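Local coordinates for protein phosphomethylpyrimidine kinase (Pyrococcus furiosus, PDB 2PB9) that probably makes thiamine phosphate by joining thiazole and pyrimidine precursors through this C-terminal ThiN domain, while the whole enzyme also probably phosphorylates the pyrimidine, at residues Glu4-Arg7 with Ile8-Glu11; Val16-Phe19 with Glu20-Asn23; Leu83-Met86 with Arg87-Glu91. All blocks are in the same frame, centred on the assembly; numbering follows the deposited sequence.

Overall arrangement
Contacts 1 and 2 lie on the same element, helix 5-21, with centres about 18 Å apart. Contact 1 is at the exposed start of the helix and contact 2 at its partly buried end. Contact 3 lies across the centre of the chain from contact 2, where helix 77-86 runs into the loop before strand 94-98. It is also partly buried. Chemistry follows place. Contact 1 pairs W6 with Y9 and E10 at the surface, with I8 as its buried residue. Contacts 1 and 2 share helical backbone bonds, and contact 2 adds the S21 hydroxyl to E18 O and buries F19. Contact 3 sets two tyrosines obliquely together at a helix end.

Contact 1. Residues Glu4-Arg7 with Ile8-Glu11; sequences EKWR and IYEE
W6 carries most of this contact, with E10 over its indole and Y9 beside it. One turn on, CG of E10 sits over one face of the indole toward its rim. The E10 chain bends at CG (chi2 -71°), which brings its carboxylate alongside the CZ2/CH2 rim of the indole, in a nearly parallel plane. W6 reaches this place because its CG is anti to the backbone N (chi1 178°). The same ring meets Y9 obliquely, with W6 CZ3 3.5 Å from Y9 CD2 and the ring planes at 39°. R7 and E11 run side by side. R7 NE stays 5.6 Å from E11 OE1, too far for a salt bridge. Helical backbone bonds tie the turn together, from Y9 N to K5 O (2.8 Å) and from E11 N to R7 O (3.0 Å).

I8 is the buried residue here. It faces into the fold against Y37 of strand 35-38, F72 of strand 70-72 and L39 in a loop. K5 makes a cation-pi contact with F72. Y9 rests on V70, and E11 touches Y37 and N175, so this first part of helix 5-21 lies against strands 35-38 and 70-72.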
loop_
_atom_site.group_PDB
_atom_site.type_symbol
_atom_site.label_atom_id
_atom_site.label_comp_id
_atom_site.label_asym_id
_atom_site.label_seq_id
_atom_site.Cartn_x
_atom_site.Cartn_y
_atom_site.Cartn_z
ATOM N N GLU A 4 4.749 26.159 -36.211
ATOM C CA GLU A 4 5.524 25.304 -35.250
ATOM C C GLU A 4 5.511 25.860 -33.828
ATOM O O GLU A 4 4.447 26.096 -33.243
ATOM C CB GLU A 4 6.975 25.156 -35.714
ATOM C CG GLU A 4 7.500 23.713 -35.726
ATOM C CD GLU A 4 9.032 23.644 -35.946
ATOM O OE1 GLU A 4 9.571 24.579 -36.592
ATOM O OE2 GLU A 4 9.689 22.665 -35.493
ATOM N N LYS A 5 6.700 26.070 -33.272
ATOM C CA LYS A 5 6.841 26.559 -31.893
ATOM C C LYS A 5 5.941 27.693 -31.430
ATOM O O LYS A 5 5.286 27.569 -30.407
ATOM C CB LYS A 5 8.295 26.950 -31.614
ATOM C CG LYS A 5 9.230 25.783 -31.430
ATOM C CD LYS A 5 10.397 26.177 -30.539
ATOM C CE LYS A 5 11.146 24.958 -30.033
ATOM N NZ LYS A 5 11.986 25.263 -28.831
ATOM N N TRP A 6 5.928 28.802 -32.159
ATOM C CA TRP A 6 5.089 29.910 -31.744
ATOM C C TRP A 6 3.626 29.506 -31.594
ATOM O O TRP A 6 2.963 29.856 -30.615
ATOM C CB TRP A 6 5.180 31.079 -32.718
ATOM C CG TRP A 6 4.280 32.196 -32.313
ATOM C CD1 TRP A 6 3.123 32.575 -32.923
ATOM C CD2 TRP A 6 4.429 33.045 -31.167
ATOM N NE1 TRP A 6 2.538 33.606 -32.228
ATOM C CE2 TRP A 6 3.321 33.916 -31.148
ATOM C CE3 TRP A 6 5.391 33.151 -30.153
ATOM C CZ2 TRP A 6 3.144 34.885 -30.158
ATOM C CZ3 TRP A 6 5.211 34.122 -29.156
ATOM C CH2 TRP A 6 4.095 34.973 -29.172
ATOM N N ARG A 7 3.118 28.770 -32.574
ATOM C CA ARG A 7 1.730 28.324 -32.549
ATOM C C ARG A 7 1.463 27.468 -31.315
ATOM O O ARG A 7 0.401 27.563 -30.696
ATOM C CB ARG A 7 1.423 27.529 -33.818
ATOM C CG ARG A 7 0.004 26.975 -33.880
ATOM C CD ARG A 7 -0.202 26.194 -35.164
ATOM N NE ARG A 7 0.216 27.004 -36.304
ATOM C CZ ARG A 7 0.488 26.536 -37.519
ATOM N NH1 ARG A 7 0.390 25.235 -37.789
ATOM N NH2 ARG A 7 0.878 27.380 -38.467
ATOM N N ILE A 8 2.440 26.635 -30.969
ATOM C CA ILE A 8 2.349 25.758 -29.810
ATOM C C ILE A 8 2.309 26.598 -28.540
ATOM O O ILE A 8 1.456 26.392 -27.681
ATOM C CB ILE A 8 3.567 24.800 -29.731
ATOM C CG1 ILE A 8 3.646 23.944 -30.992
ATOM C CG2 ILE A 8 3.455 23.902 -28.511
ATOM C CD1 ILE A 8 4.772 22.943 -30.969
ATOM N N TYR A 9 3.238 27.541 -28.428
ATOM C CA TYR A 9 3.315 28.424 -27.267
ATOM C C TYR A 9 2.052 29.287 -27.095
ATOM O O TYR A 9 1.618 29.546 -25.967
ATOM C CB TYR A 9 4.539 29.331 -27.391
ATOM C CG TYR A 9 4.560 30.470 -26.392
ATOM C CD1 TYR A 9 4.994 30.272 -25.069
ATOM C CD2 TYR A 9 4.133 31.746 -26.761
ATOM C CE1 TYR A 9 5.000 31.324 -24.148
ATOM C CE2 TYR A 9 4.131 32.790 -25.856
ATOM C CZ TYR A 9 4.564 32.580 -24.558
ATOM O OH TYR A 9 4.556 33.634 -23.678
ATOM N N GLU A 10 1.469 29.725 -28.208
ATOM C CA GLU A 10 0.278 30.564 -28.170
ATOM C C GLU A 10 -0.978 29.820 -27.785
ATOM O O GLU A 10 -1.706 30.239 -26.890
ATOM C CB GLU A 10 0.056 31.217 -29.526
ATOM C CG GLU A 10 0.938 32.404 -29.757
ATOM C CD GLU A 10 0.524 33.582 -28.897
ATOM O OE1 GLU A 10 -0.518 34.200 -29.223
ATOM O OE2 GLU A 10 1.230 33.876 -27.899
ATOM N N GLU A 11 -1.234 28.715 -28.478
ATOM C CA GLU A 11 -2.418 27.915 -28.220
ATOM C C GLU A 11 -2.479 27.385 -26.788
ATOM O O GLU A 11 -3.548 27.357 -26.172
ATOM C CB GLU A 11 -2.496 26.765 -29.230
ATOM C CG GLU A 11 -2.797 27.251 -30.643
ATOM C CD GLU A 11 -3.369 26.173 -31.561
ATOM O OE1 GLU A 11 -3.932 26.555 -32.614
ATOM O OE2 GLU A 11 -3.259 24.962 -31.248
#

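Contact 2. Residues Val16-Phe19 with Glu20-Asn23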
loop_
_atom_site.group_PDB
_atom_site.type_symbol
_atom_site.label_atom_id
_atom_site.label_comp_id
_atom_site.label_asym_id
_atom_site.label_seq_id
_atom_site.Cartn_x
_atom_site.Cartn_y
_atom_site.Cartn_z
ATOM N N VAL A 16 -4.326 27.764 -21.073
ATOM C CA VAL A 16 -3.979 27.915 -19.668
ATOM C C VAL A 16 -4.696 29.128 -19.073
ATOM O O VAL A 16 -5.154 29.094 -17.929
ATOM C CB VAL A 16 -2.448 28.086 -19.498
ATOM C CG1 VAL A 16 -2.110 28.397 -18.053
ATOM C CG2 VAL A 16 -1.732 26.821 -19.947
ATOM N N ARG A 17 -4.788 30.200 -19.854
ATOM C CA ARG A 17 -5.454 31.401 -19.384
ATOM C C ARG A 17 -6.946 31.103 -19.265
ATOM O O ARG A 17 -7.590 31.482 -18.290
ATOM C CB ARG A 17 -5.217 32.574 -20.343
ATOM C CG ARG A 17 -5.172 33.925 -19.623
ATOM C CD ARG A 17 -5.307 35.152 -20.540
ATOM N NE ARG A 17 -4.269 35.252 -21.572
ATOM C CZ ARG A 17 -4.332 34.663 -22.765
ATOM N NH1 ARG A 17 -5.391 33.921 -23.093
ATOM N NH2 ARG A 17 -3.339 34.815 -23.636
ATOM N N GLU A 18 -7.499 30.407 -20.248
ATOM C CA GLU A 18 -8.911 30.085 -20.175
ATOM C C GLU A 18 -9.177 29.036 -19.089
ATOM O O GLU A 18 -10.192 29.082 -18.399
ATOM C CB GLU A 18 -9.434 29.600 -21.530
ATOM C CG GLU A 18 -10.922 29.279 -21.495
ATOM C CD GLU A 18 -11.516 29.010 -22.865
ATOM O OE1 GLU A 18 -10.905 28.255 -23.649
ATOM O OE2 GLU A 18 -12.609 29.540 -23.158
ATOM N N PHE A 19 -8.256 28.081 -18.961
ATOM C CA PHE A 19 -8.436 27.102 -17.903
ATOM C C PHE A 19 -8.616 27.747 -16.535
ATOM O O PHE A 19 -9.538 27.471 -15.811
ATOM C CB PHE A 19 -7.259 26.128 -17.862
ATOM C CG PHE A 19 -7.316 25.177 -16.706
ATOM C CD1 PHE A 19 -8.199 24.111 -16.715
ATOM C CD2 PHE A 19 -6.491 25.353 -15.610
ATOM C CE1 PHE A 19 -8.256 23.234 -15.649
ATOM C CE2 PHE A 19 -6.545 24.481 -14.541
ATOM C CZ PHE A 19 -7.428 23.420 -14.559
ATOM N N GLU A 20 -7.717 28.709 -16.286
ATOM C CA GLU A 20 -7.765 29.484 -15.053
ATOM C C GLU A 20 -9.080 30.252 -14.927
ATOM O O GLU A 20 -9.702 30.250 -13.871
ATOM C CB GLU A 20 -6.621 30.498 -15.000
ATOM C CG GLU A 20 -5.250 29.923 -14.814
ATOM C CD GLU A 20 -4.197 31.004 -14.751
ATOM O OE1 GLU A 20 -4.149 31.824 -15.697
ATOM O OE2 GLU A 20 -3.416 31.041 -13.771
ATOM N N SER A 21 -9.499 30.910 -16.003
ATOM C CA SER A 21 -10.726 31.688 -15.959
ATOM C C SER A 21 -11.948 30.859 -15.557
ATOM O O SER A 21 -12.778 31.327 -14.779
ATOM C CB SER A 21 -10.978 32.395 -17.301
ATOM O OG SER A 21 -11.510 31.518 -18.277
ATOM N N ILE A 22 -12.066 29.636 -16.061
ATOM C CA ILE A 22 -13.211 28.801 -15.694
ATOM C C ILE A 22 -13.114 28.350 -14.239
ATOM O O ILE A 22 -14.016 27.701 -13.716
ATOM C CB ILE A 22 -13.354 27.564 -16.618
ATOM C CG1 ILE A 22 -12.112 26.677 -16.535
ATOM C CG2 ILE A 22 -13.587 28.021 -18.055
ATOM C CD1 ILE A 22 -12.195 25.451 -17.428
ATOM N N ASN A 23 -12.001 28.705 -13.601
ATOM C CA ASN A 23 -11.749 28.404 -12.192
ATOM C C ASN A 23 -12.076 26.986 -11.728
ATOM O O ASN A 23 -13.004 26.777 -10.947
ATOM C CB ASN A 23 -12.514 29.400 -11.316
ATOM C CG ASN A 23 -12.290 29.165 -9.833
ATOM O OD1 ASN A 23 -11.154 29.185 -9.356
ATOM N ND2 ASN A 23 -13.376 28.937 -9.095
#
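V16 lies in the last turns of helix 5-21, where its carbonyl receives the amide of E20. E20 N is 3.1 Å from V16 O. E20 CG, anti to its own carbonyl carbon, passes close to V16 O. Its carboxylate is held elsewhere, with OE2 bonded to the backbone N of A66. V16 itself packs on I57 and A66.

R17 O accepts S21 N at 3.0 Å. The R17 side chain turns away from the second segment, and its NH2 bonds to N14 OD1. R17 NE stays 6.8 Å from E20 OE1, so the opposite charges do not meet.

E18 O is gripped twice. I22 N reaches it at 3.0 Å, nearly in line with the C=O bond. S21 OG gives it a second bond of 2.8 Å from well off that line (117° at the oxygen). The S21 hydroxyl stands between its own backbone N and carbonyl carbon (chi1 79°), which turns it back to the carbonyl three residues earlier. The E18 carboxylate has its own mate, a salt bridge from OE2 to K184 of helix 176-185.

F19 is buried. Its ring meets I22 obliquely, with CD1 of F19 4.3 Å from CD1 of I22. The ring also packs on I183, I57, I28 and P24, while I22 lies on L180 and K184.

The helix then stops. N23 N bonds to E20 O at 2.8 Å, and N23 has a positive phi (45°). A serine hydroxyl bonded to a carbonyl three residues back is a common feature of helices. Here it lies at a helix C terminus followed by N23 and then P24, where helix 5-21 of the ThiN domain packs against both helix 176-185 and the 57-59/64-66 hairpin.

Contact 3. Residues Leu83-Met86 with Arg87-Glu91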
loop_
_atom_site.group_PDB
_atom_site.type_symbol
_atom_site.label_atom_id
_atom_site.label_comp_id
_atom_site.label_asym_id
_atom_site.label_seq_id
_atom_site.Cartn_x
_atom_site.Cartn_y
_atom_site.Cartn_z
ATOM N N LEU A 83 4.020 11.955 -24.671
ATOM C CA LEU A 83 5.026 11.516 -25.621
ATOM C C LEU A 83 4.814 10.032 -25.920
ATOM O O LEU A 83 4.801 9.624 -27.081
ATOM C CB LEU A 83 6.427 11.783 -25.042
ATOM C CG LEU A 83 7.468 12.494 -25.940
ATOM C CD1 LEU A 83 6.806 13.548 -26.812
ATOM C CD2 LEU A 83 8.541 13.129 -25.071
ATOM N N THR A 84 4.625 9.236 -24.871
ATOM C CA THR A 84 4.396 7.798 -25.007
ATOM C C THR A 84 3.065 7.527 -25.715
ATOM O O THR A 84 2.942 6.608 -26.536
ATOM C CB THR A 84 4.383 7.118 -23.613
ATOM O OG1 THR A 84 5.712 7.097 -23.085
ATOM C CG2 THR A 84 3.834 5.692 -23.690
ATOM N N TYR A 85 2.069 8.337 -25.384
ATOM C CA TYR A 85 0.743 8.208 -25.967
ATOM C C TYR A 85 0.826 8.418 -27.481
ATOM O O TYR A 85 0.158 7.728 -28.245
ATOM C CB TYR A 85 -0.177 9.244 -25.326
ATOM C CG TYR A 85 -1.632 9.128 -25.691
ATOM C CD1 TYR A 85 -2.541 8.494 -24.835
ATOM C CD2 TYR A 85 -2.122 9.723 -26.855
ATOM C CE1 TYR A 85 -3.905 8.466 -25.126
ATOM C CE2 TYR A 85 -3.480 9.708 -27.159
ATOM C CZ TYR A 85 -4.368 9.080 -26.290
ATOM O OH TYR A 85 -5.713 9.089 -26.590
HETATM N N MSE A 86 1.658 9.368 -27.906
HETATM C CA MSE A 86 1.827 9.666 -29.330
HETATM C C MSE A 86 2.356 8.466 -30.112
HETATM O O MSE A 86 2.115 8.335 -31.313
HETATM C CB MSE A 86 2.758 10.870 -29.510
HETATM C CG MSE A 86 2.089 12.196 -29.157
HETATM SE SE MSE A 86 3.290 13.692 -28.836
HETATM C CE MSE A 86 3.428 14.386 -30.633
ATOM N N ARG A 87 3.083 7.592 -29.428
ATOM C CA ARG A 87 3.618 6.403 -30.067
ATOM C C ARG A 87 2.468 5.554 -30.604
ATOM O O ARG A 87 2.677 4.644 -31.405
ATOM C CB ARG A 87 4.436 5.591 -29.063
ATOM C CG ARG A 87 5.937 5.781 -29.193
ATOM C CD ARG A 87 6.672 5.268 -27.966
ATOM N NE ARG A 87 6.291 3.900 -27.631
ATOM C CZ ARG A 87 6.528 3.332 -26.451
ATOM N NH1 ARG A 87 7.152 4.020 -25.495
ATOM N NH2 ARG A 87 6.125 2.085 -26.221
ATOM N N PHE A 88 1.254 5.870 -30.163
ATOM C CA PHE A 88 0.068 5.139 -30.580
ATOM C C PHE A 88 -0.890 6.033 -31.352
ATOM O O PHE A 88 -1.568 5.583 -32.271
ATOM C CB PHE A 88 -0.623 4.563 -29.350
ATOM C CG PHE A 88 0.231 3.597 -28.591
ATOM C CD1 PHE A 88 0.304 2.265 -28.970
ATOM C CD2 PHE A 88 1.009 4.031 -27.528
ATOM C CE1 PHE A 88 1.140 1.381 -28.301
ATOM C CE2 PHE A 88 1.849 3.152 -26.856
ATOM C CZ PHE A 88 1.913 1.824 -27.245
ATOM N N TYR A 89 -0.945 7.303 -30.971
ATOM C CA TYR A 89 -1.806 8.265 -31.636
ATOM C C TYR A 89 -1.012 9.542 -31.733
ATOM O O TYR A 89 -1.181 10.451 -30.922
ATOM C CB TYR A 89 -3.069 8.496 -30.827
ATOM C CG TYR A 89 -3.731 7.208 -30.433
ATOM C CD1 TYR A 89 -3.412 6.578 -29.225
ATOM C CD2 TYR A 89 -4.665 6.598 -31.275
ATOM C CE1 TYR A 89 -4.011 5.374 -28.866
ATOM C CE2 TYR A 89 -5.268 5.401 -30.927
ATOM C CZ TYR A 89 -4.940 4.793 -29.721
ATOM O OH TYR A 89 -5.563 3.616 -29.370
ATOM N N PRO A 90 -0.121 9.618 -32.733
ATOM C CA PRO A 90 0.755 10.760 -33.001
ATOM C C PRO A 90 0.087 12.125 -33.148
ATOM O O PRO A 90 0.764 13.144 -33.123
ATOM C CB PRO A 90 1.514 10.324 -34.257
ATOM C CG PRO A 90 0.578 9.333 -34.911
ATOM C CD PRO A 90 0.083 8.559 -33.737
ATOM N N GLU A 91 -1.231 12.153 -33.292
ATOM C CA GLU A 91 -1.942 13.419 -33.428
ATOM C C GLU A 91 -2.290 14.024 -32.074
ATOM O O GLU A 91 -2.600 15.208 -31.975
ATOM C CB GLU A 91 -3.227 13.225 -34.233
ATOM C CG GLU A 91 -2.993 12.684 -35.628
ATOM C CD GLU A 91 -2.207 13.649 -36.504
ATOM O OE1 GLU A 91 -1.117 14.098 -36.074
ATOM O OE2 GLU A 91 -2.680 13.957 -37.624
#
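Y85 and Y89 meet at the C-terminal end of helix 77-86, where the ThiN domain chain turns into the loop before strand 94-98. CD1 of Y89 lies over one face of the Y85 ring, 3.8 Å from Y85 CE2. The planes are 42° apart, so the rings meet obliquely. Y85 CG is anti to the backbone N (chi1 -172°), which carries its ring out from the side of the helix, where Y89 CD1 meets its face. The Y85 carbonyl accepts Y89 N at 3.0 Å. It also takes F88 N, whose position is less sure. T84 O receives R87 N at 3.1 Å. P90 can donate no hydrogen to M86 O.

Farther out, Y85 stacks with F172 and touches I147. Its hydroxyl bonds to P154 O and R153 NH1. With an alanine here, Y89 and F172 would probably lose their ring partner and P154 O this hydroxyl. M86, a selenomethionine, packs on L41 and S38. R87 NH2 forms a salt bridge with E144 of helix 138-149. T84 lies under that guanidinium: its OG1 bonds back to R80 O, and its CG2 meets one guanidinium face, 4.1 Å from R87 NH1.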